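Local coordinates for protein sulfate transporter/antisigma-factor antagonist STAS (Planctomyces limnophilus, PDB 3T6O) that probably acts as an anti-sigma factor antagonist, a regulatory protein built around a STAS domain, at residues A[49-54]-A[82-87]. Sequence-based numbering, arbitrary orientation.
Sequences RKVLID and GVFALC
Lys50-Asp54 and Val83-Cys87 run side by side as parallel strands, their axes 20° apart, with Lys50 level with Val83 and Asp54 with Cys87. Five backbone hydrogen bonds establish this pairing: Val83 N to Arg49 O, Val51 N to Val83 O, Ala85 N to Val51 O, Ile53 N to Ala85 O (2.8 Å) and Cys87 N to Ile53 O, with N-H...O angles of at least 151°. Side chains alternate between two faces. On that of Val51, Ile53, Phe84 and Leu86, the Phe84 ring leans toward the neighbouring strand, its CG anti to the backbone N (chi1 -173°). Phe84 CE2 lies 4.0 Å from Val51 CG1 and Phe84 CZ 3.8 Å from Ile53 CG1, so one ring bridges two residues of strand 50-54. Leu86 lies alongside Ile53, Leu86 CD2 reaching Ile53 CB at 3.6 Å. On the other face, Leu52 sends CD1 to Ala85 CB (3.8 Å) and CD2 to Cys87 SG (3.9 Å). Cys87 SG also packs against Asp54 CB at 3.7 Å, while Asp54 OD1 accepts a hydrogen bond from Glu56 N. Helix 63-76 covers the Phe84 face, with Ile76 touching Val51 and Phe84 and Leu69 touching Ile53, whereas helix 112-118 lies against the Leu52 face through Lys112 and Ala115. Strand 50-54 also pairs with strand 15-19, and Leu86 bonds through its backbone to Pro107, which places both strands inside the sheet. With helix 63-76 in the connection between them, these neighbouring parallel strands form a beta-alpha-beta unit in the central sheet of the STAS fold.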
ATOM      1  N   ARG A  49     -25.076  -3.928  -1.183  1.00 28.79           N
ATOM      2  CA  ARG A  49     -24.696  -3.391   0.105  1.00 25.42           C
ATOM      3  C   ARG A  49     -24.574  -1.895  -0.006  1.00 23.78           C
ATOM      4  O   ARG A  49     -23.920  -1.377  -0.925  1.00 22.63           O
ATOM      5  CB  ARG A  49     -23.344  -3.941   0.540  1.00 24.70           C
ATOM      6  CG  ARG A  49     -23.397  -5.356   1.047  1.00 27.90           C
ATOM      7  CD  ARG A  49     -21.996  -5.987   1.217  1.00 28.85           C
ATOM      8  NE  ARG A  49     -21.521  -6.466  -0.052  1.00 31.54           N
ATOM      9  CZ  ARG A  49     -20.375  -7.108  -0.239  1.00 32.90           C
ATOM     10  NH1 ARG A  49     -19.552  -7.350   0.774  1.00 30.41           N
ATOM     11  NH2 ARG A  49     -20.075  -7.506  -1.461  1.00 33.60           N
ATOM     12  N   LYS A  50     -25.135  -1.214   0.981  1.00 21.42           N
ATOM     13  CA  LYS A  50     -25.118   0.215   1.048  1.00 20.88           C
ATOM     14  C   LYS A  50     -24.556   0.591   2.423  1.00 18.82           C
ATOM     15  O   LYS A  50     -25.042   0.088   3.462  1.00 19.30           O
ATOM     16  CB  LYS A  50     -26.553   0.730   0.858  1.00 22.03           C
ATOM     17  CG  LYS A  50     -27.053   0.598  -0.575  1.00 25.62           C
ATOM     18  CD  LYS A  50     -28.493   0.983  -0.729  1.00 30.66           C
ATOM     19  CE  LYS A  50     -28.886   0.940  -2.196  1.00 35.42           C
ATOM     20  NZ  LYS A  50     -30.263   1.437  -2.470  1.00 39.46           N
ATOM     21  N   VAL A  51     -23.540   1.451   2.420  1.00 16.85           N
ATOM     22  CA  VAL A  51     -22.793   1.825   3.598  1.00 16.01           C
ATOM     23  C   VAL A  51     -22.662   3.362   3.638  1.00 15.97           C
ATOM     24  O   VAL A  51     -22.350   3.987   2.632  1.00 17.47           O
ATOM     25  CB  VAL A  51     -21.370   1.115   3.608  1.00 16.34           C
ATOM     26  CG1 VAL A  51     -20.468   1.759   4.668  1.00 16.68           C
ATOM     27  CG2 VAL A  51     -21.520  -0.367   3.869  1.00 15.04           C
ATOM     28  N   LEU A  52     -22.847   3.948   4.821  1.00 15.94           N
ATOM     29  CA  LEU A  52     -22.764   5.358   5.018  1.00 15.36           C
ATOM     30  C   LEU A  52     -21.825   5.592   6.148  1.00 15.74           C
ATOM     31  O   LEU A  52     -22.041   5.052   7.227  1.00 17.13           O
ATOM     32  CB  LEU A  52     -24.154   5.901   5.406  1.00 15.72           C
ATOM     33  CG  LEU A  52     -24.242   7.407   5.717  1.00 16.27           C
ATOM     34  CD1 LEU A  52     -23.781   8.254   4.467  1.00 13.84           C
ATOM     35  CD2 LEU A  52     -25.687   7.777   6.166  1.00 15.97           C
ATOM     36  N   ILE A  53     -20.804   6.421   5.946  1.00 15.79           N
ATOM     37  CA  ILE A  53     -19.867   6.743   7.012  1.00 16.43           C
ATOM     38  C   ILE A  53     -20.303   8.107   7.514  1.00 17.87           C
ATOM     39  O   ILE A  53     -20.137   9.137   6.829  1.00 17.85           O
ATOM     40  CB  ILE A  53     -18.424   6.836   6.498  1.00 17.14           C
ATOM     41  CG1 ILE A  53     -18.106   5.634   5.602  1.00 17.82           C
ATOM     42  CG2 ILE A  53     -17.415   6.984   7.648  1.00 19.33           C
ATOM     43  CD1 ILE A  53     -18.167   4.303   6.301  1.00 12.46           C
ATOM     44  N   ASP A  54     -20.871   8.126   8.701  1.00 17.27           N
ATOM     45  CA  ASP A  54     -21.363   9.359   9.263  1.00 19.21           C
ATOM     46  C   ASP A  54     -20.285   9.979  10.153  1.00 19.92           C
ATOM     47  O   ASP A  54     -20.072   9.539  11.306  1.00 20.42           O
ATOM     48  CB  ASP A  54     -22.649   9.106  10.024  1.00 18.70           C
ATOM     49  CG  ASP A  54     -23.225  10.381  10.695  1.00 22.49           C
ATOM     50  OD1 ASP A  54     -22.638  11.481  10.608  1.00 21.14           O
ATOM     51  OD2 ASP A  54     -24.300  10.254  11.291  1.00 23.68           O
ATOM     52  N   GLY A  82     -24.316  -1.347  -5.255  1.00 42.94           N
ATOM     53  CA  GLY A  82     -23.651  -1.028  -3.984  1.00 39.24           C
ATOM     54  C   GLY A  82     -23.427   0.471  -3.869  1.00 35.98           C
ATOM     55  O   GLY A  82     -23.451   1.166  -4.880  1.00 38.86           O
ATOM     56  N   VAL A  83     -23.262   0.991  -2.659  1.00 30.37           N
ATOM     57  CA  VAL A  83     -23.019   2.415  -2.487  1.00 26.92           C
ATOM     58  C   VAL A  83     -22.220   2.577  -1.240  1.00 22.84           C
ATOM     59  O   VAL A  83     -22.564   2.016  -0.205  1.00 22.25           O
ATOM     60  CB  VAL A  83     -24.330   3.268  -2.311  1.00 27.54           C
ATOM     61  CG1 VAL A  83     -23.982   4.736  -2.002  1.00 26.34           C
ATOM     62  CG2 VAL A  83     -25.274   3.134  -3.501  1.00 29.42           C
ATOM     63  N   PHE A  84     -21.158   3.359  -1.330  1.00 20.02           N
ATOM     64  CA  PHE A  84     -20.317   3.667  -0.189  1.00 18.05           C
ATOM     65  C   PHE A  84     -20.299   5.189  -0.132  1.00 17.33           C
ATOM     66  O   PHE A  84     -19.738   5.831  -1.041  1.00 19.02           O
ATOM     67  CB  PHE A  84     -18.896   3.114  -0.414  1.00 18.31           C
ATOM     68  CG  PHE A  84     -17.993   3.230   0.798  1.00 15.58           C
ATOM     69  CD1 PHE A  84     -17.274   4.362   1.021  1.00 16.33           C
ATOM     70  CD2 PHE A  84     -17.828   2.163   1.663  1.00 17.13           C
ATOM     71  CE1 PHE A  84     -16.441   4.492   2.130  1.00 16.93           C
ATOM     72  CE2 PHE A  84     -17.017   2.264   2.769  1.00 15.80           C
ATOM     73  CZ  PHE A  84     -16.311   3.443   3.003  1.00 18.24           C
ATOM     74  N   ALA A  85     -20.950   5.758   0.879  1.00 16.67           N
ATOM     75  CA  ALA A  85     -21.242   7.201   0.965  1.00 15.74           C
ATOM     76  C   ALA A  85     -20.702   7.794   2.275  1.00 15.75           C
ATOM     77  O   ALA A  85     -20.468   7.104   3.284  1.00 15.27           O
ATOM     78  CB  ALA A  85     -22.795   7.455   0.838  1.00 16.09           C
ATOM     79  N   LEU A  86     -20.473   9.092   2.258  1.00 17.53           N
ATOM     80  CA  LEU A  86     -20.128   9.817   3.478  1.00 17.69           C
ATOM     81  C   LEU A  86     -21.206  10.857   3.783  1.00 18.15           C
ATOM     82  O   LEU A  86     -21.972  11.260   2.880  1.00 19.52           O
ATOM     83  CB  LEU A  86     -18.813  10.525   3.283  1.00 18.26           C
ATOM     84  CG  LEU A  86     -17.604   9.775   2.714  1.00 20.51           C
ATOM     85  CD1 LEU A  86     -16.385  10.742   2.668  1.00 22.86           C
ATOM     86  CD2 LEU A  86     -17.271   8.565   3.518  1.00 14.91           C
ATOM     87  N   CYS A  87     -21.287  11.275   5.045  1.00 17.62           N
ATOM     88  CA  CYS A  87     -22.090  12.430   5.416  1.00 19.12           C
ATOM     89  C   CYS A  87     -21.527  13.132   6.623  1.00 19.78           C
ATOM     90  O   CYS A  87     -20.679  12.600   7.308  1.00 17.73           O
ATOM     91  CB  CYS A  87     -23.576  12.115   5.665  1.00 19.73           C
ATOM     92  SG  CYS A  87     -23.939  11.077   7.111  1.00 19.26           S
TER